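PDB 2P7I: hypothetical protein from Pectobacterium atrosepticum SCRI1043, which probably transfers methyl groups from S-adenosylmethionine to a substrate that is not known. Local coordinates for residues Cys141-Ala146 against Thr176-Thr181; Ile199-Leu204 against Pro234-Ser239. All blocks are in the same frame, centred on the assembly; numbering follows the deposited sequence.

Contact 1 (Cys141-Ala146 against Thr176-Thr181)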
loop_
_atom_site.group_PDB
_atom_site.type_symbol
_atom_site.label_atom_id
_atom_site.label_comp_id
_atom_site.label_asym_id
_atom_site.label_seq_id
_atom_site.Cartn_x
_atom_site.Cartn_y
_atom_site.Cartn_z
ATOM N N CYS B 141 -9.649 8.601 -14.827
ATOM C CA CYS B 141 -10.123 9.723 -14.042
ATOM C C CYS B 141 -9.085 10.143 -13.001
ATOM O O CYS B 141 -8.262 9.321 -12.562
ATOM C CB CYS B 141 -11.382 9.307 -13.287
ATOM S SG CYS B 141 -12.823 9.018 -14.338
ATOM N N PRO B 142 -9.159 11.396 -12.544
ATOM C CA PRO B 142 -8.341 11.837 -11.423
ATOM C C PRO B 142 -8.669 11.013 -10.171
ATOM O O PRO B 142 -9.809 10.676 -9.919
ATOM C CB PRO B 142 -8.726 13.318 -11.256
ATOM C CG PRO B 142 -9.475 13.659 -12.309
ATOM C CD PRO B 142 -9.997 12.478 -13.038
ATOM N N ASN B 143 -7.655 10.622 -9.435
ATOM C CA ASN B 143 -7.807 9.731 -8.308
ATOM C C ASN B 143 -7.947 10.441 -6.981
ATOM O O ASN B 143 -7.062 11.207 -6.569
ATOM C CB ASN B 143 -6.572 8.853 -8.288
ATOM C CG ASN B 143 -6.568 7.835 -7.204
ATOM O OD1 ASN B 143 -7.630 7.430 -6.690
ATOM N ND2 ASN B 143 -5.380 7.342 -6.884
ATOM N N ALA B 144 -9.005 10.104 -6.270
ATOM C CA ALA B 144 -9.237 10.614 -4.932
ATOM C C ALA B 144 -8.104 10.305 -4.000
ATOM O O ALA B 144 -7.852 11.049 -3.048
ATOM C CB ALA B 144 -10.539 10.035 -4.376
ATOM N N ASN B 145 -7.499 9.119 -4.154
ATOM C CA ASN B 145 -6.538 8.630 -3.210
ATOM C C ASN B 145 -5.100 8.931 -3.619
ATOM O O ASN B 145 -4.193 8.405 -3.041
ATOM C CB ASN B 145 -6.709 7.149 -2.978
ATOM C CG ASN B 145 -8.059 6.815 -2.447
ATOM O OD1 ASN B 145 -8.763 7.688 -1.954
ATOM N ND2 ASN B 145 -8.436 5.539 -2.533
ATOM N N ALA B 146 -4.895 9.780 -4.616
ATOM C CA ALA B 146 -3.557 10.192 -4.971
ATOM C C ALA B 146 -2.836 10.747 -3.757
ATOM O O ALA B 146 -3.444 11.443 -2.928
ATOM C CB ALA B 146 -3.628 11.300 -6.042
ATOM N N THR B 176 -15.378 12.595 -7.357
ATOM C CA THR B 176 -13.964 12.401 -7.339
ATOM C C THR B 176 -13.842 10.919 -7.147
ATOM O O THR B 176 -14.038 10.415 -6.021
ATOM C CB THR B 176 -13.302 13.132 -6.190
ATOM O OG1 THR B 176 -13.665 14.534 -6.229
ATOM C CG2 THR B 176 -11.738 13.083 -6.328
ATOM N N TYR B 177 -13.586 10.228 -8.248
ATOM C CA TYR B 177 -13.454 8.780 -8.229
ATOM C C TYR B 177 -12.229 8.271 -7.534
ATOM O O TYR B 177 -11.183 8.876 -7.526
ATOM C CB TYR B 177 -13.410 8.239 -9.654
ATOM C CG TYR B 177 -14.778 8.231 -10.354
ATOM C CD1 TYR B 177 -15.747 7.307 -10.008
ATOM C CD2 TYR B 177 -15.090 9.171 -11.332
ATOM C CE1 TYR B 177 -16.991 7.284 -10.648
ATOM C CE2 TYR B 177 -16.317 9.152 -11.969
ATOM C CZ TYR B 177 -17.249 8.205 -11.637
ATOM O OH TYR B 177 -18.464 8.166 -12.257
ATOM N N ALA B 178 -12.385 7.086 -6.996
ATOM C CA ALA B 178 -11.247 6.212 -6.613
ATOM C C ALA B 178 -11.504 4.882 -7.337
ATOM O O ALA B 178 -12.557 4.707 -8.008
ATOM C CB ALA B 178 -11.186 6.026 -5.077
ATOM N N LEU B 179 -10.599 3.932 -7.203
ATOM C CA LEU B 179 -10.772 2.649 -7.896
ATOM C C LEU B 179 -12.062 1.953 -7.514
ATOM O O LEU B 179 -12.691 1.268 -8.341
ATOM C CB LEU B 179 -9.555 1.774 -7.695
ATOM C CG LEU B 179 -8.315 2.118 -8.544
ATOM C CD1 LEU B 179 -7.072 1.567 -7.908
ATOM C CD2 LEU B 179 -8.464 1.552 -9.939
ATOM N N ASP B 180 -12.499 2.119 -6.273
ATOM C CA ASP B 180 -13.705 1.440 -5.841
ATOM C C ASP B 180 -14.968 1.952 -6.543
ATOM O O ASP B 180 -15.797 1.149 -7.070
ATOM C CB ASP B 180 -13.824 1.386 -4.288
ATOM C CG ASP B 180 -14.107 2.743 -3.617
ATOM O OD1 ASP B 180 -13.472 3.758 -3.971
ATOM O OD2 ASP B 180 -14.924 2.778 -2.664
ATOM N N THR B 181 -15.135 3.275 -6.588
ATOM C CA THR B 181 -16.328 3.845 -7.136
ATOM C C THR B 181 -16.285 3.854 -8.665
ATOM O O THR B 181 -17.305 3.750 -9.330
ATOM C CB THR B 181 -16.507 5.297 -6.616
ATOM O OG1 THR B 181 -15.270 6.014 -6.776
ATOM C CG2 THR B 181 -16.920 5.281 -5.114
HETATM O O HOH W 1 -12.408 11.469 -10.482
HETATM O O HOH W 2 -8.103 4.658 -6.208
HETATM O O HOH W 3 -11.205 4.246 -1.822
#
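Cys141 sets its sulfur against the ring of Tyr177. Cys141 SG lies 3.8 Å from Tyr177 CD2 and approaches the ring obliquely, a Cys sulfur-aromatic contact. The far end of that ring is tied by its hydroxyl to Asp185. At Pro142 a water joins the two backbones: it donates to Pro142 O and accepts from Tyr177 N. Asn143 has CG anti to its backbone N (chi1 -178°). This carries OD1 to a water that accepts from Leu179 N. Asn143 OD1 also takes Asn145 N at 3.0 Å, from above the carbonyl plane, which closes an Asx turn. Asn143 ND2 is held by Asp235 O and Cys237 O. Ala144 makes the direct link, with its N 2.8 Å from Tyr177 O and an N-H...O angle of 160°. Ala144 CB packs 3.8 Å from Thr176 CG2 and 4.1 Å from Ala178 CB. Asn145 brings ND2 within 3.8 Å of Ala178 CB, and a water connects ND2 to Asp180 OD1. Asn145 ND2 also bonds Asp235 OD1. In this Rossmann-like methyltransferase domain, the contact joins the end of strand 135-142, with the Asx turn and type I beta turn that follow, to the N-terminus of helix 179-188.

Contact 2 (Ile199-Leu204 against Pro234-Ser239)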
loop_
_atom_site.group_PDB
_atom_site.type_symbol
_atom_site.label_atom_id
_atom_site.label_comp_id
_atom_site.label_asym_id
_atom_site.label_seq_id
_atom_site.Cartn_x
_atom_site.Cartn_y
_atom_site.Cartn_z
ATOM N N ILE B 199 -1.801 5.736 -13.125
ATOM C CA ILE B 199 -0.870 6.485 -13.933
ATOM C C ILE B 199 -0.242 7.613 -13.110
ATOM O O ILE B 199 -0.893 8.601 -12.766
ATOM C CB ILE B 199 -1.555 7.044 -15.188
ATOM C CG1 ILE B 199 -2.195 5.896 -15.987
ATOM C CG2 ILE B 199 -0.511 7.913 -16.052
ATOM C CD1 ILE B 199 -3.222 6.379 -17.024
ATOM N N PHE B 200 1.053 7.425 -12.806
ATOM C CA PHE B 200 1.947 8.431 -12.216
ATOM C C PHE B 200 1.830 8.553 -10.697
ATOM O O PHE B 200 0.861 9.072 -10.196
ATOM C CB PHE B 200 1.791 9.821 -12.835
ATOM C CG PHE B 200 2.963 10.758 -12.564
ATOM C CD1 PHE B 200 4.064 10.755 -13.374
ATOM C CD2 PHE B 200 2.950 11.646 -11.493
ATOM C CE1 PHE B 200 5.147 11.631 -13.121
ATOM C CE2 PHE B 200 4.036 12.491 -11.235
ATOM C CZ PHE B 200 5.121 12.474 -12.030
ATOM N N PHE B 201 2.855 8.114 -9.993
ATOM C CA PHE B 201 2.941 8.309 -8.546
ATOM C C PHE B 201 3.109 9.786 -8.217
ATOM O O PHE B 201 4.145 10.347 -8.469
ATOM C CB PHE B 201 4.080 7.469 -7.996
ATOM C CG PHE B 201 3.957 7.162 -6.513
ATOM C CD1 PHE B 201 4.179 8.168 -5.576
ATOM C CD2 PHE B 201 3.640 5.896 -6.072
ATOM C CE1 PHE B 201 4.083 7.901 -4.227
ATOM C CE2 PHE B 201 3.535 5.625 -4.729
ATOM C CZ PHE B 201 3.765 6.618 -3.809
ATOM N N LYS B 202 2.077 10.400 -7.627
ATOM C CA LYS B 202 1.979 11.883 -7.569
ATOM C C LYS B 202 1.996 12.338 -6.110
ATOM O O LYS B 202 1.012 12.152 -5.401
ATOM C CB LYS B 202 0.678 12.365 -8.229
ATOM C CG LYS B 202 0.555 13.886 -8.415
ATOM C CD LYS B 202 -0.858 14.265 -8.817
ATOM C CE LYS B 202 -1.024 15.756 -8.887
ATOM N NZ LYS B 202 -2.454 16.102 -9.204
ATOM N N ALA B 203 3.117 12.893 -5.667
ATOM C CA ALA B 203 3.279 13.298 -4.261
ATOM C C ALA B 203 3.201 14.814 -4.049
ATOM O O ALA B 203 3.137 15.280 -2.912
ATOM C CB ALA B 203 4.584 12.758 -3.715
ATOM N N LEU B 204 3.166 15.562 -5.140
ATOM C CA LEU B 204 3.083 17.014 -5.113
ATOM C C LEU B 204 1.839 17.441 -5.844
ATOM O O LEU B 204 1.389 16.748 -6.741
ATOM C CB LEU B 204 4.274 17.606 -5.840
ATOM C CG LEU B 204 5.662 17.420 -5.224
ATOM C CD1 LEU B 204 6.736 17.666 -6.268
ATOM C CD2 LEU B 204 5.848 18.339 -4.036
ATOM N N PRO B 234 -1.278 1.458 -7.771
ATOM C CA PRO B 234 -2.346 2.129 -8.487
ATOM C C PRO B 234 -3.180 3.077 -7.641
ATOM O O PRO B 234 -3.613 4.099 -8.126
ATOM C CB PRO B 234 -3.176 0.950 -8.993
ATOM C CG PRO B 234 -2.159 -0.093 -9.265
ATOM C CD PRO B 234 -1.279 0.030 -8.061
ATOM N N ASP B 235 -3.446 2.715 -6.391
ATOM C CA ASP B 235 -4.372 3.470 -5.540
ATOM C C ASP B 235 -3.810 4.839 -5.170
ATOM O O ASP B 235 -4.566 5.691 -4.737
ATOM C CB ASP B 235 -4.718 2.683 -4.281
ATOM C CG ASP B 235 -5.827 3.337 -3.465
ATOM O OD1 ASP B 235 -6.915 3.600 -4.007
ATOM O OD2 ASP B 235 -5.613 3.553 -2.264
ATOM N N LEU B 236 -2.492 5.017 -5.286
ATOM C CA LEU B 236 -1.812 6.254 -4.928
ATOM C C LEU B 236 -1.429 7.165 -6.109
ATOM O O LEU B 236 -0.753 8.154 -5.918
ATOM C CB LEU B 236 -0.539 5.906 -4.179
ATOM C CG LEU B 236 -0.737 5.152 -2.877
ATOM C CD1 LEU B 236 0.651 4.845 -2.184
ATOM C CD2 LEU B 236 -1.698 5.903 -1.940
ATOM N N CYS B 237 -1.833 6.804 -7.327
ATOM C CA CYS B 237 -1.419 7.528 -8.521
ATOM C C CYS B 237 -2.266 8.766 -8.743
ATOM O O CYS B 237 -3.347 8.894 -8.159
ATOM C CB CYS B 237 -1.507 6.601 -9.760
ATOM S SG CYS B 237 -0.258 5.316 -9.747
ATOM N N ALA B 238 -1.777 9.649 -9.618
ATOM C CA ALA B 238 -2.473 10.889 -10.028
ATOM C C ALA B 238 -3.839 10.552 -10.623
ATOM O O ALA B 238 -4.861 11.158 -10.264
ATOM C CB ALA B 238 -1.642 11.623 -11.024
ATOM N N SER B 239 -3.858 9.554 -11.504
ATOM C CA SER B 239 -5.075 9.170 -12.233
ATOM C C SER B 239 -5.169 7.679 -12.180
ATOM O O SER B 239 -4.189 6.982 -12.143
ATOM C CB SER B 239 -5.043 9.634 -13.692
ATOM O OG SER B 239 -5.204 11.041 -13.754
#
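Lys202 lays its aliphatic chain over the methyl group of Ala238. The site belongs to the seven-stranded methyltransferase sheet, order 3-2-1-4-5-7-6. Strand 237-245 is its antiparallel strand and pairs here with edge strand 192-201. The chain turns a corner at Ala238 and Ser239. A chi1 of -171° swings the Lys202 chain opposite its own N, and the chain is extended from there. Lys202 CD therefore passes 3.5 Å from Ala238 CB, and the amine goes on to Asn206 OD1. Ala238 CB also approaches Phe200 CB, while the ring of Phe200 turns off to other side chains. It makes edge-to-face contacts with Phe24 and Trp209.

Phe201 and Leu236 run alongside each other in the same direction. Leu236 CD1 touches the ring obliquely, 3.9 Å from Phe201 CE2 and equally near CZ. Val147 of helix 147-154 packs against both side chains. Around the same region a neighbouring subunit adds its own Val147 against Phe201 and its own Leu236 against Leu236, so this pair belongs to a subunit interface. Cys237 turns its side chain to the backbone of the other strand, with Cys237 CB 3.5 Å from Ile199 N.

Ile199 and Ser239 form an antiparallel hydrogen-bonded pair, with their side chains on one face of the sheet. Helix 24-37 covers that face, with Ala36 against Ile199 and Met29 against Ser239. Ser239 OG is bonded to His111 NE2. Ile199 N binds Ser239 O at 2.9 Å and 173°, but the return bond from Ser239 N to Ile199 O is weak. Next along, Phe200 O receives two approaches. Cys237 CA makes a CH...O contact with Phe200 O at 3.2 Å. Ala238 N bonds to Phe200 O at 2.8 Å.

Overall arrangement
Contacts 1 and 2 come one after the other along the chain, with centres about 10 Å apart. Helix 179-188, which begins in contact 1, is followed by strand 192-201, which reaches into contact 2. Both contacts reach the same mixed sheet. Its last three strands run in the order 135-142, 237-245, 192-201, so 237-245 sits between the other two. The contacts also touch directly. Cys141 O packs on Ser239 CB, and Ala146 CB packs on Cys237 O. Together they tie the loop after strand 135-142 to the start of strand 237-245, on the side of the sheet that holds the antiparallel strand, as in the methyltransferase fold.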